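Local coordinates for disulfide isomerase DsbG N-terminal domain-containing protein (Helicobacter pylori, PDB 3TDG), which probably acts as a periplasmic thiol-disulfide oxidoreductase of the DsbG type, a reductase with a thioredoxin fold, at residues Q42-P54 with M63-I75. Sequence-based numbering, arbitrary orientation.
Sequences QTNKKVRILEIKP and MVVIEDPDTKYNI
Lys45 reaches across to the turn after strand 62-67 and ends between two aspartates. Its CB rests on the ring of Pro69, 4.0 Å from Pro69 CD; Lys45 CG and CD run past the carboxylates of Asp70 and Asp68, CE lies 3.2 Å from Asp70 OD1, and NZ bonds Asp68 OD2 on its syn lone pair at 2.7 Å, with a longer salt bridge to Asp70 OD1. A long aliphatic stem with a charged tip suits this path. Asp68 OD1 accepts from Asp70 N, closing an Asx turn, and from Thr71 N, completing an Asx motif.

Further on, strands 48-54 and 62-67 pair antiparallel, interrupted by a classic beta bulge where Leu50 and Glu51 both face Val65. Val65 O receives Leu50 N at 2.9 Å and Glu51 N only weakly. In the hydrogen-bonded pair Arg48-Glu67, a bend at chi3 (59°) brings the guanidinium to the carboxylate: Arg48 NE bonds Glu67 OE1 from above the carboxylate plane at 3.2 Å, and NH2 adds a weak bond to Glu67 OE2, a salt bridge with the two planes 75° apart.

On the other face beta-branched Ile49, Val64 and Ile66, suited to extended strands, pack together, joined by Val47 just before the strand. Helix 33-43 packs on Val47 and Ile49, whereas Met63 and Val65 touch helix 98-129, whose Lys110 pairs with Glu51. Within this chain strand 48-54 is outermost in the four-stranded antiparallel sheet, with 62-67 next and 74-79 beyond.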
ATOM      1  N   GLN A  42     -21.143  -6.288 -18.564  1.00 38.56           N
ATOM      2  CA  GLN A  42     -19.898  -6.921 -18.147  1.00 39.06           C
ATOM      3  C   GLN A  42     -19.413  -6.552 -16.735  1.00 38.15           C
ATOM      4  O   GLN A  42     -18.349  -6.976 -16.323  1.00 38.73           O
ATOM      5  CB  GLN A  42     -18.805  -6.797 -19.231  1.00 39.85           C
ATOM      6  CG  GLN A  42     -18.588  -5.403 -19.767  1.00 42.97           C
ATOM      7  CD  GLN A  42     -17.834  -5.391 -21.101  1.00 46.17           C
ATOM      8  OE1 GLN A  42     -16.641  -5.673 -21.155  1.00 48.78           O
ATOM      9  NE2 GLN A  42     -18.532  -5.050 -22.174  1.00 47.24           N
ATOM     10  N   THR A  43     -20.206  -5.803 -15.974  1.00 37.97           N
ATOM     11  CA  THR A  43     -19.865  -5.566 -14.565  1.00 38.02           C
ATOM     12  C   THR A  43     -21.041  -5.781 -13.633  1.00 38.44           C
ATOM     13  O   THR A  43     -20.864  -5.874 -12.425  1.00 38.27           O
ATOM     14  CB  THR A  43     -19.380  -4.117 -14.314  1.00 37.52           C
ATOM     15  OG1 THR A  43     -20.474  -3.213 -14.515  1.00 38.07           O
ATOM     16  CG2 THR A  43     -18.244  -3.769 -15.223  1.00 35.29           C
ATOM     17  N   ASN A  44     -22.237  -5.840 -14.206  1.00 39.12           N
ATOM     18  CA  ASN A  44     -23.481  -5.732 -13.459  1.00 40.06           C
ATOM     19  C   ASN A  44     -23.562  -4.478 -12.569  1.00 41.03           C
ATOM     20  O   ASN A  44     -24.178  -4.498 -11.503  1.00 40.12           O
ATOM     21  CB  ASN A  44     -23.801  -7.000 -12.654  1.00 39.89           C
ATOM     22  CG  ASN A  44     -25.244  -7.020 -12.190  1.00 40.28           C
ATOM     23  OD1 ASN A  44     -26.142  -6.679 -12.952  1.00 41.71           O
ATOM     24  ND2 ASN A  44     -25.466  -7.359 -10.935  1.00 40.33           N
ATOM     25  N   LYS A  45     -22.925  -3.396 -13.015  1.00 41.99           N
ATOM     26  CA  LYS A  45     -23.095  -2.089 -12.384  1.00 42.57           C
ATOM     27  C   LYS A  45     -23.746  -1.146 -13.381  1.00 42.69           C
ATOM     28  O   LYS A  45     -23.247  -0.966 -14.503  1.00 42.37           O
ATOM     29  CB  LYS A  45     -21.755  -1.513 -11.928  1.00 42.89           C
ATOM     30  CG  LYS A  45     -21.187  -2.154 -10.692  1.00 43.83           C
ATOM     31  CD  LYS A  45     -19.794  -1.625 -10.427  1.00 46.74           C
ATOM     32  CE  LYS A  45     -19.165  -2.334  -9.251  1.00 47.15           C
ATOM     33  NZ  LYS A  45     -18.375  -1.419  -8.406  1.00 48.46           N
ATOM     34  N   LYS A  46     -24.868  -0.562 -12.977  1.00 42.69           N
ATOM     35  CA  LYS A  46     -25.524   0.472 -13.771  1.00 43.55           C
ATOM     36  C   LYS A  46     -25.001   1.837 -13.322  1.00 43.25           C
ATOM     37  O   LYS A  46     -25.377   2.319 -12.249  1.00 43.53           O
ATOM     38  CB  LYS A  46     -27.050   0.409 -13.615  1.00 44.16           C
ATOM     39  CG  LYS A  46     -27.796   1.437 -14.474  1.00 46.19           C
ATOM     40  CD  LYS A  46     -29.251   1.550 -14.066  1.00 50.28           C
ATOM     41  CE  LYS A  46     -30.024   2.382 -15.059  1.00 52.11           C
ATOM     42  NZ  LYS A  46     -31.350   2.721 -14.452  1.00 56.03           N
ATOM     43  N   VAL A  47     -24.132   2.436 -14.140  1.00 43.11           N
ATOM     44  CA  VAL A  47     -23.463   3.704 -13.793  1.00 43.06           C
ATOM     45  C   VAL A  47     -24.369   4.888 -14.100  1.00 43.97           C
ATOM     46  O   VAL A  47     -25.229   4.809 -14.972  1.00 44.39           O
ATOM     47  CB  VAL A  47     -22.094   3.893 -14.539  1.00 42.86           C
ATOM     48  CG1 VAL A  47     -21.140   2.747 -14.238  1.00 40.90           C
ATOM     49  CG2 VAL A  47     -22.288   4.052 -16.047  1.00 41.11           C
ATOM     50  N   ARG A  48     -24.166   5.985 -13.386  1.00 44.82           N
ATOM     51  CA  ARG A  48     -24.872   7.220 -13.678  1.00 45.82           C
ATOM     52  C   ARG A  48     -23.908   8.192 -14.348  1.00 45.79           C
ATOM     53  O   ARG A  48     -22.810   8.400 -13.845  1.00 45.95           O
ATOM     54  CB  ARG A  48     -25.419   7.811 -12.373  1.00 45.88           C
ATOM     55  CG  ARG A  48     -26.400   8.962 -12.572  1.00 48.72           C
ATOM     56  CD  ARG A  48     -27.192   9.239 -11.287  1.00 52.55           C
ATOM     57  NE  ARG A  48     -26.302   9.580 -10.175  1.00 54.85           N
ATOM     58  CZ  ARG A  48     -25.874  10.811  -9.888  1.00 57.40           C
ATOM     59  NH1 ARG A  48     -26.256  11.858 -10.622  1.00 58.37           N
ATOM     60  NH2 ARG A  48     -25.056  11.000  -8.858  1.00 57.86           N
ATOM     61  N   ILE A  49     -24.307   8.780 -15.475  1.00 46.33           N
ATOM     62  CA  ILE A  49     -23.448   9.718 -16.201  1.00 47.14           C
ATOM     63  C   ILE A  49     -23.539  11.112 -15.569  1.00 48.22           C
ATOM     64  O   ILE A  49     -24.638  11.636 -15.401  1.00 48.21           O
ATOM     65  CB  ILE A  49     -23.825   9.796 -17.704  1.00 47.25           C
ATOM     66  CG1 ILE A  49     -23.578   8.450 -18.392  1.00 46.88           C
ATOM     67  CG2 ILE A  49     -23.039  10.914 -18.413  1.00 46.06           C
ATOM     68  CD1 ILE A  49     -24.220   8.348 -19.769  1.00 47.74           C
ATOM     69  N   LEU A  50     -22.390  11.701 -15.220  1.00 48.80           N
ATOM     70  CA  LEU A  50     -22.364  13.014 -14.557  1.00 49.98           C
ATOM     71  C   LEU A  50     -21.908  14.169 -15.454  1.00 50.93           C
ATOM     72  O   LEU A  50     -22.363  15.296 -15.287  1.00 51.42           O
ATOM     73  CB  LEU A  50     -21.475  12.989 -13.309  1.00 49.49           C
ATOM     74  CG  LEU A  50     -21.693  11.888 -12.273  1.00 49.38           C
ATOM     75  CD1 LEU A  50     -20.450  11.771 -11.404  1.00 48.26           C
ATOM     76  CD2 LEU A  50     -22.925  12.157 -11.424  1.00 47.62           C
ATOM     77  N   GLU A  51     -21.009  13.895 -16.394  1.00 51.55           N
ATOM     78  CA  GLU A  51     -20.341  14.955 -17.141  1.00 52.41           C
ATOM     79  C   GLU A  51     -19.865  14.428 -18.496  1.00 52.35           C
ATOM     80  O   GLU A  51     -19.308  13.324 -18.581  1.00 52.26           O
ATOM     81  CB  GLU A  51     -19.161  15.466 -16.304  1.00 52.50           C
ATOM     82  CG  GLU A  51     -18.536  16.765 -16.757  1.00 55.19           C
ATOM     83  CD  GLU A  51     -17.200  17.056 -16.056  1.00 57.89           C
ATOM     84  OE1 GLU A  51     -17.010  16.657 -14.885  1.00 58.30           O
ATOM     85  OE2 GLU A  51     -16.329  17.691 -16.685  1.00 59.93           O
ATOM     86  N   ILE A  52     -20.104  15.197 -19.554  1.00 52.38           N
ATOM     87  CA  ILE A  52     -19.561  14.878 -20.885  1.00 52.67           C
ATOM     88  C   ILE A  52     -18.839  16.101 -21.454  1.00 53.10           C
ATOM     89  O   ILE A  52     -19.402  17.193 -21.480  1.00 53.60           O
ATOM     90  CB  ILE A  52     -20.658  14.408 -21.879  1.00 52.69           C
ATOM     91  CG1 ILE A  52     -21.400  13.173 -21.346  1.00 53.14           C
ATOM     92  CG2 ILE A  52     -20.054  14.111 -23.263  1.00 52.33           C
ATOM     93  CD1 ILE A  52     -22.792  12.949 -21.990  1.00 54.48           C
ATOM     94  N   LYS A  53     -17.593  15.923 -21.891  1.00 53.23           N
ATOM     95  CA  LYS A  53     -16.790  17.013 -22.454  1.00 53.58           C
ATOM     96  C   LYS A  53     -16.058  16.558 -23.720  1.00 53.82           C
ATOM     97  O   LYS A  53     -15.576  15.427 -23.774  1.00 53.34           O
ATOM     98  CB  LYS A  53     -15.767  17.527 -21.435  1.00 53.53           C
ATOM     99  CG  LYS A  53     -16.353  18.292 -20.268  1.00 54.12           C
ATOM    100  CD  LYS A  53     -17.147  19.505 -20.740  1.00 55.50           C
ATOM    101  CE  LYS A  53     -17.978  20.069 -19.608  1.00 57.08           C
ATOM    102  NZ  LYS A  53     -17.125  20.230 -18.402  1.00 58.03           N
ATOM    103  N   PRO A  54     -15.894  17.412 -24.702  1.00 53.80           N
ATOM    104  CA  PRO A  54     -15.205  17.031 -25.928  1.00 54.17           C
ATOM    105  C   PRO A  54     -13.704  17.092 -25.807  1.00 54.65           C
ATOM    106  O   PRO A  54     -13.225  17.769 -24.951  1.00 54.79           O
ATOM    107  CB  PRO A  54     -15.668  18.090 -26.903  1.00 54.28           C
ATOM    108  CG  PRO A  54     -15.962  19.246 -26.082  1.00 53.90           C
ATOM    109  CD  PRO A  54     -16.449  18.760 -24.782  1.00 54.17           C
ATOM    110  N   MET A  63     -14.794  12.871 -23.304  1.00 50.07           N
ATOM    111  CA  MET A  63     -14.475  12.683 -21.899  1.00 49.05           C
ATOM    112  C   MET A  63     -15.782  12.551 -21.123  1.00 47.49           C
ATOM    113  O   MET A  63     -16.638  13.432 -21.192  1.00 47.04           O
ATOM    114  CB  MET A  63     -13.652  13.859 -21.386  1.00 49.16           C
ATOM    115  CG  MET A  63     -12.806  13.555 -20.159  1.00 52.28           C
ATOM    116  SD  MET A  63     -13.727  13.684 -18.630  1.00 57.82           S
ATOM    117  CE  MET A  63     -14.015  15.457 -18.542  1.00 56.65           C
ATOM    118  N   VAL A  64     -15.933  11.431 -20.409  1.00 45.10           N
ATOM    119  CA  VAL A  64     -17.129  11.157 -19.610  1.00 43.25           C
ATOM    120  C   VAL A  64     -16.744  10.803 -18.172  1.00 42.00           C
ATOM    121  O   VAL A  64     -15.840   9.983 -17.941  1.00 42.09           O
ATOM    122  CB  VAL A  64     -17.962   9.993 -20.220  1.00 43.09           C
ATOM    123  CG1 VAL A  64     -19.256   9.766 -19.442  1.00 42.61           C
ATOM    124  CG2 VAL A  64     -18.296  10.266 -21.697  1.00 43.34           C
ATOM    125  N   VAL A  65     -17.407  11.438 -17.213  1.00 40.65           N
ATOM    126  CA  VAL A  65     -17.309  11.038 -15.810  1.00 39.56           C
ATOM    127  C   VAL A  65     -18.614  10.354 -15.405  1.00 39.40           C
ATOM    128  O   VAL A  65     -19.706  10.835 -15.740  1.00 39.37           O
ATOM    129  CB  VAL A  65     -16.973  12.231 -14.887  1.00 39.35           C
ATOM    130  CG1 VAL A  65     -16.861  11.791 -13.408  1.00 37.57           C
ATOM    131  CG2 VAL A  65     -15.660  12.865 -15.342  1.00 39.43           C
ATOM    132  N   ILE A  66     -18.484   9.225 -14.707  1.00 38.87           N
ATOM    133  CA  ILE A  66     -19.616   8.426 -14.262  1.00 38.29           C
ATOM    134  C   ILE A  66     -19.535   8.236 -12.758  1.00 39.15           C
ATOM    135  O   ILE A  66     -18.477   8.436 -12.171  1.00 39.42           O
ATOM    136  CB  ILE A  66     -19.703   7.037 -14.996  1.00 38.07           C
ATOM    137  CG1 ILE A  66     -18.488   6.143 -14.719  1.00 37.11           C
ATOM    138  CG2 ILE A  66     -19.966   7.207 -16.510  1.00 37.71           C
ATOM    139  CD1 ILE A  66     -18.572   5.370 -13.361  1.00 38.22           C
ATOM    140  N   GLU A  67     -20.658   7.869 -12.140  1.00 39.59           N
ATOM    141  CA  GLU A  67     -20.697   7.514 -10.730  1.00 40.57           C
ATOM    142  C   GLU A  67     -20.911   6.014 -10.600  1.00 40.63           C
ATOM    143  O   GLU A  67     -21.844   5.481 -11.177  1.00 40.24           O
ATOM    144  CB  GLU A  67     -21.855   8.231 -10.045  1.00 41.15           C
ATOM    145  CG  GLU A  67     -21.923   7.973  -8.548  1.00 43.48           C
ATOM    146  CD  GLU A  67     -23.258   8.391  -7.966  1.00 48.97           C
ATOM    147  OE1 GLU A  67     -24.305   7.859  -8.411  1.00 49.66           O
ATOM    148  OE2 GLU A  67     -23.257   9.262  -7.071  1.00 52.33           O
ATOM    149  N   ASP A  68     -20.031   5.339  -9.868  1.00 41.24           N
ATOM    150  CA  ASP A  68     -20.193   3.911  -9.578  1.00 42.04           C
ATOM    151  C   ASP A  68     -21.388   3.770  -8.595  1.00 42.57           C
ATOM    152  O   ASP A  68     -21.401   4.419  -7.566  1.00 42.39           O
ATOM    153  CB  ASP A  68     -18.886   3.385  -8.974  1.00 42.32           C
ATOM    154  CG  ASP A  68     -18.954   1.905  -8.573  1.00 43.37           C
ATOM    155  OD1 ASP A  68     -19.950   1.470  -7.964  1.00 44.03           O
ATOM    156  OD2 ASP A  68     -17.980   1.187  -8.846  1.00 44.22           O
ATOM    157  N   PRO A  69     -22.408   2.948  -8.924  1.00 43.17           N
ATOM    158  CA  PRO A  69     -23.582   2.943  -8.025  1.00 43.55           C
ATOM    159  C   PRO A  69     -23.332   2.280  -6.664  1.00 43.72           C
ATOM    160  O   PRO A  69     -24.130   2.449  -5.762  1.00 44.36           O
ATOM    161  CB  PRO A  69     -24.623   2.160  -8.828  1.00 43.13           C
ATOM    162  CG  PRO A  69     -23.762   1.128  -9.566  1.00 43.82           C
ATOM    163  CD  PRO A  69     -22.541   1.943 -10.000  1.00 43.00           C
ATOM    164  N   ASP A  70     -22.232   1.543  -6.518  1.00 44.87           N
ATOM    165  CA  ASP A  70     -21.915   0.877  -5.249  1.00 45.97           C
ATOM    166  C   ASP A  70     -21.048   1.751  -4.334  1.00 46.02           C
ATOM    167  O   ASP A  70     -21.407   1.989  -3.181  1.00 46.55           O
ATOM    168  CB  ASP A  70     -21.240  -0.487  -5.484  1.00 46.69           C
ATOM    169  CG  ASP A  70     -22.090  -1.432  -6.348  1.00 48.79           C
ATOM    170  OD1 ASP A  70     -21.518  -2.241  -7.110  1.00 53.65           O
ATOM    171  OD2 ASP A  70     -23.327  -1.366  -6.267  1.00 50.64           O
ATOM    172  N   THR A  71     -19.919   2.230  -4.855  1.00 45.04           N
ATOM    173  CA  THR A  71     -18.962   3.002  -4.071  1.00 44.29           C
ATOM    174  C   THR A  71     -19.263   4.501  -4.071  1.00 43.84           C
ATOM    175  O   THR A  71     -18.749   5.237  -3.226  1.00 44.07           O
ATOM    176  CB  THR A  71     -17.548   2.810  -4.626  1.00 44.55           C
ATOM    177  OG1 THR A  71     -17.521   3.254  -5.991  1.00 43.54           O
ATOM    178  CG2 THR A  71     -17.093   1.317  -4.528  1.00 44.16           C
ATOM    179  N   LYS A  72     -20.087   4.938  -5.027  1.00 42.95           N
ATOM    180  CA  LYS A  72     -20.343   6.364  -5.308  1.00 42.78           C
ATOM    181  C   LYS A  72     -19.086   7.121  -5.804  1.00 41.74           C
ATOM    182  O   LYS A  72     -19.133   8.339  -5.980  1.00 41.54           O
ATOM    183  CB  LYS A  72     -20.996   7.101  -4.113  1.00 43.54           C
ATOM    184  CG  LYS A  72     -22.189   6.384  -3.466  1.00 45.62           C
ATOM    185  CD  LYS A  72     -23.323   6.225  -4.451  1.00 48.56           C
ATOM    186  CE  LYS A  72     -24.458   5.431  -3.833  1.00 52.32           C
ATOM    187  NZ  LYS A  72     -25.369   5.003  -4.920  1.00 53.95           N
ATOM    188  N   TYR A  73     -17.989   6.397  -6.050  1.00 40.66           N
ATOM    189  CA  TYR A  73     -16.787   6.983  -6.647  1.00 39.52           C
ATOM    190  C   TYR A  73     -17.089   7.544  -8.032  1.00 39.00           C
ATOM    191  O   TYR A  73     -17.870   6.958  -8.795  1.00 37.84           O
ATOM    192  CB  TYR A  73     -15.643   5.963  -6.723  1.00 39.96           C
ATOM    193  CG  TYR A  73     -15.106   5.551  -5.368  1.00 40.85           C
ATOM    194  CD1 TYR A  73     -15.180   6.417  -4.276  1.00 42.20           C
ATOM    195  CD2 TYR A  73     -14.495   4.311  -5.181  1.00 43.31           C
ATOM    196  CE1 TYR A  73     -14.679   6.059  -3.036  1.00 43.65           C
ATOM    197  CE2 TYR A  73     -13.989   3.941  -3.932  1.00 44.32           C
ATOM    198  CZ  TYR A  73     -14.095   4.820  -2.869  1.00 44.94           C
ATOM    199  OH  TYR A  73     -13.606   4.492  -1.625  1.00 47.54           O
ATOM    200  N   ASN A  74     -16.510   8.711  -8.322  1.00 38.48           N
ATOM    201  CA  ASN A  74     -16.604   9.313  -9.640  1.00 38.55           C
ATOM    202  C   ASN A  74     -15.437   8.811 -10.465  1.00 38.08           C
ATOM    203  O   ASN A  74     -14.290   8.890 -10.029  1.00 38.02           O
ATOM    204  CB  ASN A  74     -16.564  10.835  -9.569  1.00 39.05           C
ATOM    205  CG  ASN A  74     -17.829  11.437  -8.979  1.00 40.65           C
ATOM    206  OD1 ASN A  74     -18.595  10.781  -8.257  1.00 42.96           O
ATOM    207  ND2 ASN A  74     -18.042  12.708  -9.271  1.00 39.39           N
ATOM    208  N   ILE A  75     -15.733   8.296 -11.655  1.00 37.15           N
ATOM    209  CA  ILE A  75     -14.725   7.641 -12.481  1.00 36.69           C
ATOM    210  C   ILE A  75     -14.701   8.334 -13.836  1.00 37.36           C
ATOM    211  O   ILE A  75     -15.731   8.397 -14.514  1.00 37.02           O
ATOM    212  CB  ILE A  75     -15.057   6.138 -12.695  1.00 36.71           C
ATOM    213  CG1 ILE A  75     -15.354   5.429 -11.351  1.00 36.47           C
ATOM    214  CG2 ILE A  75     -13.944   5.433 -13.512  1.00 36.50           C
ATOM    215  CD1 ILE A  75     -14.127   5.335 -10.403  1.00 36.96           C
TER